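Local coordinates for 2-dehydropantoate 2-reductase (Enterococcus faecium, PDB 3WFI), which acts as an NADH-binding D-mandelate dehydrogenase of the ketopantoate reductase family, whose name-giving reaction is the NADPH-dependent reduction of ketopantoate to pantoate, at residues Ala4-Gly9 and Ile74-Lys79; Ala8-Ser13 and Trp129-Glu134; Phe15-His20 and Leu44-Asn49. All coordinates share one frame; numbering follows the deposited sequence.

In the fold
Helix 10-21 carries contacts 2 and 3 and packs on contact 1, whose first strand runs into it through the glycine turn. Contact 1 joins that strand to strand 71-76 in the large sheet. Contacts 2 and 3 set successive parts of the helix against segments that lead into or form a small four-stranded sheet. The centres of contacts 2 and 3 are about 9 Å apart, those of 1 and 2 about 11 Å, and those of 1 and 3 about 14 Å. Phe77 bridges them: its CE1 lies 3.4 Å from Met11 CG, and its CZ 3.6 Å from Phe15 CG. Ala10, Met11 and Ala131 of contact 2 and Lys79 of contact 1 bind NAD(+), which is absent from this chain.

Contact 1: Ala4-Gly9 and Ile74-Lys79; sequences AIAGAG and IILFTK
The first strand of the Rossmann sheet, ending in the glycine-rich turn, pairs here in parallel with strand 71-76, Ala4, Ile5 and Ala6 lying beside Ile74, Ile75 and Leu76. Ile75 N donates to Ala4 O at 2.9 Å, Ala6 N to Ile75 O, and Phe77 N to Ala6 O, each bond fairly straight. Ala6 O takes a second bond from Thr78 OG1 at 3.2 Å. The hydroxyl arrives above the carbonyl plane, on the face away from Phe77 N, so the two donors grip this oxygen from both faces. With chi1 at -65°, OG1 sits beside its own backbone N, which turns it back to the strand end.

On one face of the sheet Ile5 and Ile75 run side by side, their CD1 methyls 4.1 Å apart, while Ile5 CG2 meets Phe77 CD2 at 3.9 Å. On the other, Ala6 CB fits against Leu76 CD2 at 3.8 Å and Ile74 CG2; helix 80-90 covers Ala6 and Leu76 here. Past the strands Gly7 adopts a positive phi of 114°, and its O comes 3.4 Å from Phe77 CB. One water then spans the widening gap, accepting from Gly9 N and donating to Phe77 O at 2.8 Å. Paired strand ends with a glycine turn before a helix N-cap, Gly9, are the hallmark of the dinucleotide-binding Rossmann fold.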
ATOM      1  N   ALA B   4     -10.300 -14.570 -37.738  1.00 18.78           N
ATOM      2  CA  ALA B   4     -11.013 -15.056 -36.563  1.00 17.51           C
ATOM      3  C   ALA B   4     -11.356 -13.859 -35.683  1.00 17.04           C
ATOM      4  O   ALA B   4     -10.505 -13.005 -35.409  1.00 16.43           O
ATOM      5  CB  ALA B   4     -10.176 -16.060 -35.793  1.00 17.44           C
ATOM      6  N   ILE B   5     -12.612 -13.814 -35.250  1.00 16.97           N
ATOM      7  CA  ILE B   5     -13.091 -12.820 -34.302  1.00 17.07           C
ATOM      8  C   ILE B   5     -13.157 -13.501 -32.939  1.00 17.36           C
ATOM      9  O   ILE B   5     -14.064 -14.288 -32.685  1.00 17.14           O
ATOM     10  CB  ILE B   5     -14.480 -12.293 -34.692  1.00 17.53           C
ATOM     11  CG1 ILE B   5     -14.484 -11.765 -36.141  1.00 17.04           C
ATOM     12  CG2 ILE B   5     -14.933 -11.192 -33.733  1.00 17.79           C
ATOM     13  CD1 ILE B   5     -13.620 -10.556 -36.379  1.00 16.67           C
ATOM     14  N   ALA B   6     -12.158 -13.233 -32.099  1.00 17.85           N
ATOM     15  CA  ALA B   6     -12.010 -13.891 -30.785  1.00 18.60           C
ATOM     16  C   ALA B   6     -12.753 -13.058 -29.762  1.00 19.19           C
ATOM     17  O   ALA B   6     -12.192 -12.117 -29.180  1.00 18.50           O
ATOM     18  CB  ALA B   6     -10.553 -14.011 -30.404  1.00 18.41           C
ATOM     19  N   GLY B   7     -14.033 -13.387 -29.587  1.00 20.05           N
ATOM     20  CA  GLY B   7     -14.955 -12.577 -28.791  1.00 20.39           C
ATOM     21  C   GLY B   7     -16.021 -11.987 -29.698  1.00 21.72           C
ATOM     22  O   GLY B   7     -15.833 -10.916 -30.284  1.00 21.47           O
ATOM     23  N   ALA B   8     -17.142 -12.689 -29.823  1.00 22.14           N
ATOM     24  CA  ALA B   8     -18.197 -12.283 -30.735  1.00 23.68           C
ATOM     25  C   ALA B   8     -19.337 -11.575 -30.014  1.00 24.82           C
ATOM     26  O   ALA B   8     -20.500 -11.847 -30.281  1.00 26.12           O
ATOM     27  CB  ALA B   8     -18.707 -13.487 -31.517  1.00 23.90           C
ATOM     28  N   GLY B   9     -18.997 -10.669 -29.096  1.00 25.61           N
ATOM     29  CA  GLY B   9     -19.977  -9.791 -28.460  1.00 25.49           C
ATOM     30  C   GLY B   9     -20.435  -8.750 -29.467  1.00 25.83           C
ATOM     31  O   GLY B   9     -20.278  -8.942 -30.671  1.00 25.30           O
ATOM     32  N   ILE B  74      -6.271 -12.614 -36.382  1.00 18.09           N
ATOM     33  CA  ILE B  74      -7.147 -12.713 -35.222  1.00 17.27           C
ATOM     34  C   ILE B  74      -7.388 -11.297 -34.703  1.00 17.47           C
ATOM     35  O   ILE B  74      -6.438 -10.560 -34.403  1.00 18.16           O
ATOM     36  CB  ILE B  74      -6.516 -13.580 -34.119  1.00 17.47           C
ATOM     37  CG1 ILE B  74      -6.206 -14.981 -34.636  1.00 17.39           C
ATOM     38  CG2 ILE B  74      -7.421 -13.656 -32.890  1.00 17.64           C
ATOM     39  CD1 ILE B  74      -5.385 -15.812 -33.672  1.00 17.06           C
ATOM     40  N   ILE B  75      -8.654 -10.917 -34.586  1.00 17.68           N
ATOM     41  CA  ILE B  75      -9.028  -9.657 -33.935  1.00 17.79           C
ATOM     42  C   ILE B  75      -9.623  -9.986 -32.569  1.00 18.24           C
ATOM     43  O   ILE B  75     -10.615 -10.710 -32.466  1.00 17.23           O
ATOM     44  CB  ILE B  75     -10.032  -8.835 -34.771  1.00 18.23           C
ATOM     45  CG1 ILE B  75      -9.574  -8.762 -36.227  1.00 18.37           C
ATOM     46  CG2 ILE B  75     -10.188  -7.431 -34.189  1.00 18.36           C
ATOM     47  CD1 ILE B  75     -10.505  -7.981 -37.134  1.00 18.58           C
ATOM     48  N   LEU B  76      -8.991  -9.457 -31.517  1.00 18.89           N
ATOM     49  CA  LEU B  76      -9.320  -9.808 -30.143  1.00 19.42           C
ATOM     50  C   LEU B  76     -10.308  -8.820 -29.542  1.00 19.78           C
ATOM     51  O   LEU B  76     -10.032  -7.616 -29.508  1.00 18.99           O
ATOM     52  CB  LEU B  76      -8.048  -9.801 -29.280  1.00 19.61           C
ATOM     53  CG  LEU B  76      -6.967 -10.848 -29.589  1.00 19.77           C
ATOM     54  CD1 LEU B  76      -5.688 -10.477 -28.857  1.00 20.24           C
ATOM     55  CD2 LEU B  76      -7.414 -12.235 -29.187  1.00 20.64           C
ATOM     56  N   PHE B  77     -11.435  -9.349 -29.067  1.00 20.85           N
ATOM     57  CA  PHE B  77     -12.439  -8.590 -28.313  1.00 23.18           C
ATOM     58  C   PHE B  77     -12.739  -9.337 -27.009  1.00 26.37           C
ATOM     59  O   PHE B  77     -13.895  -9.642 -26.720  1.00 29.55           O
ATOM     60  CB  PHE B  77     -13.752  -8.472 -29.100  1.00 22.95           C
ATOM     61  CG  PHE B  77     -13.634  -7.689 -30.370  1.00 22.71           C
ATOM     62  CD1 PHE B  77     -13.705  -6.308 -30.344  1.00 23.59           C
ATOM     63  CD2 PHE B  77     -13.421  -8.327 -31.583  1.00 23.01           C
ATOM     64  CE1 PHE B  77     -13.571  -5.571 -31.507  1.00 23.65           C
ATOM     65  CE2 PHE B  77     -13.293  -7.591 -32.757  1.00 22.09           C
ATOM     66  CZ  PHE B  77     -13.372  -6.214 -32.712  1.00 22.30           C
ATOM     67  N   THR B  78     -11.702  -9.678 -26.260  1.00 26.75           N
ATOM     68  CA  THR B  78     -11.850 -10.443 -25.024  1.00 29.02           C
ATOM     69  C   THR B  78     -11.293  -9.621 -23.866  1.00 31.09           C
ATOM     70  O   THR B  78     -10.193  -9.087 -23.971  1.00 31.23           O
ATOM     71  CB  THR B  78     -11.063 -11.770 -25.096  1.00 28.90           C
ATOM     72  OG1 THR B  78     -11.625 -12.619 -26.100  1.00 28.74           O
ATOM     73  CG2 THR B  78     -11.114 -12.506 -23.780  1.00 29.68           C
ATOM     74  N   LYS B  79     -12.020  -9.559 -22.756  1.00 31.16           N
ATOM     75  CA  LYS B  79     -11.513  -8.874 -21.560  1.00 32.89           C
ATOM     76  C   LYS B  79     -10.180  -9.452 -21.090  1.00 30.24           C
ATOM     77  O   LYS B  79      -9.888 -10.633 -21.299  1.00 26.88           O
ATOM     78  CB  LYS B  79     -12.537  -8.936 -20.420  1.00 36.05           C
ATOM     79  CG  LYS B  79     -13.782  -8.113 -20.693  1.00 39.61           C
ATOM     80  CD  LYS B  79     -14.917  -8.441 -19.717  1.00 43.92           C
ATOM     81  CE  LYS B  79     -15.634  -7.182 -19.270  1.00 45.96           C
ATOM     82  NZ  LYS B  79     -16.598  -7.410 -18.158  1.00 48.09           N
TER
HETATM   83  O   HOH W   1     -16.586 -10.075 -27.305  1.00 36.85           O

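Contact 2: Ala8-Ser13 and Trp129-Glu134; sequences AGAMGS and WTAGLE
With CG of Met11 anti to the backbone N (chi1 -166°) and the chain then folded by chi2 62° and chi3 56°, the thioether curls from the first turn of helix 10-21 onto the backbone of Trp129. The methyl CE comes to 3.1 Å from Trp129 O, and SD lies 3.8 Å from Trp129 CB. The Met11 side chain runs nearly perpendicular to that of Trp129; the indole leads off from the contact and gives its NE1 proton to Leu172 O.

Next along the chain, two alanines meet methyl to methyl, Ala10 CB to Ala131 CB at 3.6 Å. Each methyl also presses on the other residue's backbone: Ala131 CB is 3.3 Å from Ala10 O, and Ala10 CB is 3.4 Å from Ala131 O. Leu133 flanks the other side of Ala10, its CB 4.1 Å from Ala10 CB, before strand 132-135 moves away.

The helix start has its own internal anchor. Gly9 O accepts from both Ser13 N and Ser13 OG, the latter at 2.9 Å from above the carbonyl plane. Arg14 adds a polar tie nearby, bonding through NE to Thr130 O.

No hydrogen bond joins the two segments directly; the join rests on methyl groups, Met11 CE among them, lying close to carbonyl oxygens. This van der Waals packing brings Ala131, an NAD(+)-binding residue like Ala10 and Met11, up to the helix start, where backbone N-H groups probably serve the cofactor, as in other Rossmann proteins.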
ATOM      1  N   ALA B   8     -17.142 -12.689 -29.823  1.00 22.14           N
ATOM      2  CA  ALA B   8     -18.197 -12.283 -30.735  1.00 23.68           C
ATOM      3  C   ALA B   8     -19.337 -11.575 -30.014  1.00 24.82           C
ATOM      4  O   ALA B   8     -20.500 -11.847 -30.281  1.00 26.12           O
ATOM      5  CB  ALA B   8     -18.707 -13.487 -31.517  1.00 23.90           C
ATOM      6  N   GLY B   9     -18.997 -10.669 -29.096  1.00 25.61           N
ATOM      7  CA  GLY B   9     -19.977  -9.791 -28.460  1.00 25.49           C
ATOM      8  C   GLY B   9     -20.435  -8.750 -29.467  1.00 25.83           C
ATOM      9  O   GLY B   9     -20.278  -8.942 -30.671  1.00 25.30           O
ATOM     10  N   ALA B  10     -20.974  -7.634 -28.988  1.00 25.79           N
ATOM     11  CA  ALA B  10     -21.555  -6.626 -29.883  1.00 25.30           C
ATOM     12  C   ALA B  10     -20.527  -6.075 -30.884  1.00 24.69           C
ATOM     13  O   ALA B  10     -20.796  -6.020 -32.079  1.00 24.20           O
ATOM     14  CB  ALA B  10     -22.183  -5.482 -29.084  1.00 26.09           C
ATOM     15  N   MET B  11     -19.352  -5.693 -30.400  1.00 23.46           N
ATOM     16  CA  MET B  11     -18.319  -5.112 -31.267  1.00 24.21           C
ATOM     17  C   MET B  11     -17.708  -6.165 -32.202  1.00 22.86           C
ATOM     18  O   MET B  11     -17.515  -5.899 -33.382  1.00 22.51           O
ATOM     19  CB  MET B  11     -17.208  -4.452 -30.441  1.00 25.08           C
ATOM     20  CG  MET B  11     -16.280  -3.543 -31.250  1.00 26.41           C
ATOM     21  SD  MET B  11     -17.082  -2.110 -32.020  1.00 29.52           S
ATOM     22  CE  MET B  11     -17.828  -1.348 -30.573  1.00 30.63           C
ATOM     23  N   GLY B  12     -17.407  -7.348 -31.670  1.00 21.73           N
ATOM     24  CA  GLY B  12     -16.911  -8.454 -32.493  1.00 20.95           C
ATOM     25  C   GLY B  12     -17.895  -8.815 -33.599  1.00 20.84           C
ATOM     26  O   GLY B  12     -17.504  -9.087 -34.740  1.00 20.38           O
ATOM     27  N   SER B  13     -19.175  -8.823 -33.260  1.00 20.59           N
ATOM     28  CA  SER B  13     -20.221  -9.097 -34.241  1.00 21.89           C
ATOM     29  C   SER B  13     -20.284  -8.008 -35.314  1.00 22.10           C
ATOM     30  O   SER B  13     -20.502  -8.312 -36.477  1.00 24.34           O
ATOM     31  CB  SER B  13     -21.578  -9.264 -33.558  1.00 21.67           C
ATOM     32  OG  SER B  13     -21.617 -10.458 -32.783  1.00 21.84           O
ATOM     33  N   TRP B 129     -16.249   2.733 -32.921  1.00 29.80           N
ATOM     34  CA  TRP B 129     -17.569   2.247 -33.318  1.00 29.61           C
ATOM     35  C   TRP B 129     -18.416   1.945 -32.092  1.00 29.41           C
ATOM     36  O   TRP B 129     -17.875   1.722 -31.020  1.00 29.84           O
ATOM     37  CB  TRP B 129     -17.424   0.971 -34.165  1.00 28.84           C
ATOM     38  CG  TRP B 129     -16.859   1.240 -35.506  1.00 28.92           C
ATOM     39  CD1 TRP B 129     -15.547   1.134 -35.889  1.00 28.50           C
ATOM     40  CD2 TRP B 129     -17.582   1.683 -36.655  1.00 28.78           C
ATOM     41  NE1 TRP B 129     -15.417   1.484 -37.211  1.00 28.18           N
ATOM     42  CE2 TRP B 129     -16.651   1.825 -37.704  1.00 28.84           C
ATOM     43  CE3 TRP B 129     -18.928   1.990 -36.898  1.00 30.13           C
ATOM     44  CZ2 TRP B 129     -17.026   2.246 -38.985  1.00 29.26           C
ATOM     45  CZ3 TRP B 129     -19.300   2.399 -38.170  1.00 29.96           C
ATOM     46  CH2 TRP B 129     -18.351   2.525 -39.197  1.00 30.40           C
ATOM     47  N   THR B 130     -19.738   1.930 -32.261  1.00 29.59           N
ATOM     48  CA  THR B 130     -20.628   1.425 -31.225  1.00 29.76           C
ATOM     49  C   THR B 130     -21.375   0.190 -31.731  1.00 29.37           C
ATOM     50  O   THR B 130     -21.446  -0.069 -32.930  1.00 29.32           O
ATOM     51  CB  THR B 130     -21.627   2.507 -30.738  1.00 30.24           C
ATOM     52  OG1 THR B 130     -22.452   2.925 -31.824  1.00 30.74           O
ATOM     53  CG2 THR B 130     -20.886   3.709 -30.188  1.00 30.45           C
ATOM     54  N   ALA B 131     -21.913  -0.587 -30.800  1.00 30.43           N
ATOM     55  CA  ALA B 131     -22.648  -1.805 -31.136  1.00 31.19           C
ATOM     56  C   ALA B 131     -23.408  -2.290 -29.914  1.00 31.78           C
ATOM     57  O   ALA B 131     -22.908  -2.192 -28.803  1.00 31.59           O
ATOM     58  CB  ALA B 131     -21.689  -2.898 -31.611  1.00 30.47           C
ATOM     59  N   GLY B 132     -24.602  -2.836 -30.126  1.00 34.73           N
ATOM     60  CA  GLY B 132     -25.414  -3.344 -29.022  1.00 36.64           C
ATOM     61  C   GLY B 132     -25.800  -4.790 -29.204  1.00 38.13           C
ATOM     62  O   GLY B 132     -26.216  -5.181 -30.293  1.00 38.80           O
ATOM     63  N   LEU B 133     -25.675  -5.578 -28.133  1.00 40.83           N
ATOM     64  CA  LEU B 133     -26.105  -6.974 -28.127  1.00 43.99           C
ATOM     65  C   LEU B 133     -27.509  -7.090 -27.514  1.00 46.78           C
ATOM     66  O   LEU B 133     -27.672  -7.013 -26.301  1.00 48.04           O
ATOM     67  CB  LEU B 133     -25.094  -7.825 -27.356  1.00 44.82           C
ATOM     68  CG  LEU B 133     -25.147  -9.352 -27.485  1.00 46.35           C
ATOM     69  CD1 LEU B 133     -25.180  -9.795 -28.937  1.00 47.14           C
ATOM     70  CD2 LEU B 133     -23.953  -9.974 -26.773  1.00 46.60           C
ATOM     71  N   GLU B 134     -28.517  -7.273 -28.367  1.00 49.89           N
ATOM     72  CA  GLU B 134     -29.920  -7.323 -27.936  1.00 52.63           C
ATOM     73  C   GLU B 134     -30.252  -8.652 -27.275  1.00 54.01           C
ATOM     74  O   GLU B 134     -30.966  -8.699 -26.268  1.00 57.74           O
ATOM     75  CB  GLU B 134     -30.856  -7.104 -29.130  1.00 54.67           C
ATOM     76  CG  GLU B 134     -30.678  -5.762 -29.832  1.00 57.03           C
ATOM     77  CD  GLU B 134     -31.386  -4.624 -29.116  1.00 59.31           C
ATOM     78  OE1 GLU B 134     -32.635  -4.615 -29.125  1.00 61.29           O
ATOM     79  OE2 GLU B 134     -30.703  -3.740 -28.553  1.00 58.52           O
TER

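Contact 3: Phe15-His20 and Leu44-Asn49; sequences FGLMLH and LQANFN
Leu17 CD2 is the hub: it rests 3.5 Å from Phe48 CD1 and 3.8 Å from Ala46 CB, touching the ring obliquely. Leu17 and Phe48 come from facing sides and overlap alongside each other, each reaching across the gap between helix and strand. Leu17 can do this because its CG stands anti to the backbone N (chi1 -174°), which sends the isobutyl group out from the helix. Closer to the helix surface, Leu17 CB has a looser contact with Leu44 CD2 at 4.4 Å.

Met18 takes the far end of the ring. Its CG comes in at the edge, near the ring plane, 3.7 Å from Phe48 CZ, and the Met18 chain is set nearly square to the Phe48 side chain. Its sulfur, SD, is 5.4 Å from the ring centroid and well off the normal, an oblique Met-aromatic contact.

Leu44 and Ala46 of the strand, and Phe48 just past its end, all point toward the helix. Val53 of the neighbouring strand packs against both Ala46 and Phe48, and Ala55 against Leu17, while Arg14 and Gln21 of the helix also touch Phe48. Strand 44-47 is hydrogen-bonded on one flank to strand 52-55 and on the other to strand 138-140. Helix 10-21 packs on this small sheet, while its Leu19 reaches Ile75 of the large Rossmann sheet and its Phe15 packs edge-to-face with Phe77, just past strand 71-76.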
ATOM      1  N   PHE B  15     -17.699  -6.126 -36.344  1.00 21.29           N
ATOM      2  CA  PHE B  15     -16.498  -6.343 -37.155  1.00 21.05           C
ATOM      3  C   PHE B  15     -16.657  -7.575 -38.045  1.00 20.81           C
ATOM      4  O   PHE B  15     -16.391  -7.514 -39.240  1.00 21.28           O
ATOM      5  CB  PHE B  15     -15.247  -6.477 -36.278  1.00 20.53           C
ATOM      6  CG  PHE B  15     -14.605  -5.163 -35.917  1.00 20.82           C
ATOM      7  CD1 PHE B  15     -15.300  -4.216 -35.174  1.00 20.78           C
ATOM      8  CD2 PHE B  15     -13.293  -4.884 -36.283  1.00 20.69           C
ATOM      9  CE1 PHE B  15     -14.726  -3.015 -34.833  1.00 20.76           C
ATOM     10  CE2 PHE B  15     -12.704  -3.675 -35.943  1.00 20.36           C
ATOM     11  CZ  PHE B  15     -13.427  -2.741 -35.210  1.00 21.13           C
ATOM     12  N   GLY B  16     -17.133  -8.671 -37.467  1.00 21.18           N
ATOM     13  CA  GLY B  16     -17.374  -9.904 -38.202  1.00 21.80           C
ATOM     14  C   GLY B  16     -18.341  -9.727 -39.361  1.00 22.92           C
ATOM     15  O   GLY B  16     -18.078 -10.180 -40.484  1.00 22.63           O
ATOM     16  N   LEU B  17     -19.458  -9.062 -39.091  1.00 23.88           N
ATOM     17  CA  LEU B  17     -20.446  -8.793 -40.126  1.00 23.73           C
ATOM     18  C   LEU B  17     -19.892  -7.915 -41.246  1.00 23.38           C
ATOM     19  O   LEU B  17     -20.029  -8.241 -42.439  1.00 22.86           O
ATOM     20  CB  LEU B  17     -21.668  -8.119 -39.521  1.00 24.62           C
ATOM     21  CG  LEU B  17     -22.810  -7.927 -40.514  1.00 25.77           C
ATOM     22  CD1 LEU B  17     -23.327  -9.271 -41.016  1.00 26.58           C
ATOM     23  CD2 LEU B  17     -23.927  -7.125 -39.857  1.00 27.02           C
ATOM     24  N   MET B  18     -19.263  -6.805 -40.871  1.00 22.44           N
ATOM     25  CA  MET B  18     -18.764  -5.866 -41.859  1.00 22.04           C
ATOM     26  C   MET B  18     -17.658  -6.512 -42.709  1.00 21.16           C
ATOM     27  O   MET B  18     -17.663  -6.392 -43.935  1.00 19.47           O
ATOM     28  CB  MET B  18     -18.297  -4.581 -41.200  1.00 22.44           C
ATOM     29  CG  MET B  18     -19.454  -3.785 -40.624  1.00 23.75           C
ATOM     30  SD  MET B  18     -18.949  -2.354 -39.681  1.00 24.64           S
ATOM     31  CE  MET B  18     -18.495  -1.204 -40.972  1.00 24.54           C
ATOM     32  N   LEU B  19     -16.758  -7.241 -42.065  1.00 21.20           N
ATOM     33  CA  LEU B  19     -15.691  -7.955 -42.773  1.00 21.69           C
ATOM     34  C   LEU B  19     -16.218  -9.030 -43.721  1.00 23.45           C
ATOM     35  O   LEU B  19     -15.684  -9.227 -44.813  1.00 25.14           O
ATOM     36  CB  LEU B  19     -14.718  -8.585 -41.772  1.00 21.30           C
ATOM     37  CG  LEU B  19     -13.797  -7.570 -41.098  1.00 21.21           C
ATOM     38  CD1 LEU B  19     -13.176  -8.158 -39.838  1.00 21.14           C
ATOM     39  CD2 LEU B  19     -12.719  -7.093 -42.066  1.00 21.56           C
ATOM     40  N   HIS B  20     -17.240  -9.745 -43.278  1.00 25.34           N
ATOM     41  CA  HIS B  20     -17.896 -10.765 -44.080  1.00 27.88           C
ATOM     42  C   HIS B  20     -18.531 -10.163 -45.328  1.00 29.40           C
ATOM     43  O   HIS B  20     -18.309 -10.658 -46.441  1.00 29.92           O
ATOM     44  CB  HIS B  20     -18.964 -11.463 -43.251  1.00 28.33           C
ATOM     45  CG  HIS B  20     -19.877 -12.319 -44.062  1.00 30.46           C
ATOM     46  ND1 HIS B  20     -21.140 -11.909 -44.430  1.00 31.62           N
ATOM     47  CD2 HIS B  20     -19.706 -13.545 -44.600  1.00 31.10           C
ATOM     48  CE1 HIS B  20     -21.715 -12.856 -45.146  1.00 32.71           C
ATOM     49  NE2 HIS B  20     -20.866 -13.860 -45.263  1.00 32.67           N
ATOM     50  N   LEU B  44     -26.149 -14.793 -37.761  1.00 39.91           N
ATOM     51  CA  LEU B  44     -26.127 -13.562 -36.986  1.00 39.44           C
ATOM     52  C   LEU B  44     -27.175 -12.600 -37.537  1.00 39.57           C
ATOM     53  O   LEU B  44     -27.128 -12.248 -38.716  1.00 37.06           O
ATOM     54  CB  LEU B  44     -24.754 -12.909 -37.052  1.00 38.41           C
ATOM     55  CG  LEU B  44     -24.624 -11.533 -36.397  1.00 38.29           C
ATOM     56  CD1 LEU B  44     -24.962 -11.616 -34.917  1.00 37.49           C
ATOM     57  CD2 LEU B  44     -23.220 -10.992 -36.608  1.00 38.43           C
ATOM     58  N   GLN B  45     -28.097 -12.169 -36.676  1.00 40.39           N
ATOM     59  CA  GLN B  45     -29.149 -11.232 -37.066  1.00 43.68           C
ATOM     60  C   GLN B  45     -28.782  -9.834 -36.595  1.00 44.10           C
ATOM     61  O   GLN B  45     -28.439  -9.632 -35.426  1.00 45.59           O
ATOM     62  CB  GLN B  45     -30.494 -11.636 -36.447  1.00 45.67           C
ATOM     63  CG  GLN B  45     -31.015 -12.986 -36.907  1.00 47.09           C
ATOM     64  CD  GLN B  45     -31.458 -13.014 -38.356  1.00 48.33           C
ATOM     65  OE1 GLN B  45     -32.051 -12.062 -38.863  1.00 49.51           O
ATOM     66  NE2 GLN B  45     -31.200 -14.131 -39.026  1.00 51.14           N
ATOM     67  N   ALA B  46     -28.868  -8.865 -37.497  1.00 44.35           N
ATOM     68  CA  ALA B  46     -28.479  -7.502 -37.176  1.00 45.57           C
ATOM     69  C   ALA B  46     -29.491  -6.494 -37.685  1.00 46.28           C
ATOM     70  O   ALA B  46     -30.061  -6.654 -38.761  1.00 48.77           O
ATOM     71  CB  ALA B  46     -27.105  -7.197 -37.744  1.00 44.90           C
ATOM     72  N   ASN B  47     -29.720  -5.463 -36.880  1.00 47.79           N
ATOM     73  CA  ASN B  47     -30.315  -4.237 -37.359  1.00 49.48           C
ATOM     74  C   ASN B  47     -29.177  -3.294 -37.697  1.00 48.44           C
ATOM     75  O   ASN B  47     -28.547  -2.714 -36.804  1.00 46.46           O
ATOM     76  CB  ASN B  47     -31.199  -3.581 -36.312  1.00 50.85           C
ATOM     77  CG  ASN B  47     -31.581  -2.170 -36.723  1.00 51.16           C
ATOM     78  OD1 ASN B  47     -32.123  -1.967 -37.803  1.00 52.50           O
ATOM     79  ND2 ASN B  47     -31.227  -1.184 -35.909  1.00 53.59           N
ATOM     80  N   PHE B  48     -28.915  -3.124 -38.985  1.00 50.47           N
ATOM     81  CA  PHE B  48     -27.711  -2.416 -39.382  1.00 52.34           C
ATOM     82  C   PHE B  48     -27.936  -0.894 -39.420  1.00 55.02           C
ATOM     83  O   PHE B  48     -27.637  -0.231 -38.444  1.00 57.15           O
ATOM     84  CB  PHE B  48     -27.100  -3.025 -40.650  1.00 52.12           C
ATOM     85  CG  PHE B  48     -25.611  -2.825 -40.747  1.00 51.58           C
ATOM     86  CD1 PHE B  48     -24.746  -3.893 -40.958  1.00 50.34           C
ATOM     87  CD2 PHE B  48     -25.071  -1.557 -40.596  1.00 51.88           C
ATOM     88  CE1 PHE B  48     -23.378  -3.679 -41.049  1.00 49.86           C
ATOM     89  CE2 PHE B  48     -23.707  -1.344 -40.678  1.00 50.35           C
ATOM     90  CZ  PHE B  48     -22.859  -2.403 -40.905  1.00 49.38           C
ATOM     91  N   ASN B  49     -28.467  -0.320 -40.490  1.00 58.08           N
ATOM     92  CA  ASN B  49     -28.628   1.148 -40.546  1.00 57.61           C
ATOM     93  C   ASN B  49     -29.922   1.604 -41.234  1.00 58.53           C
ATOM     94  O   ASN B  49     -29.851   2.421 -42.143  1.00 62.56           O
ATOM     95  CB  ASN B  49     -27.432   1.802 -41.266  1.00 56.52           C
ATOM     96  CG  ASN B  49     -26.127   1.695 -40.491  1.00 55.33           C
ATOM     97  OD1 ASN B  49     -26.115   1.696 -39.266  1.00 56.04           O
ATOM     98  ND2 ASN B  49     -25.016   1.633 -41.217  1.00 55.11           N
TER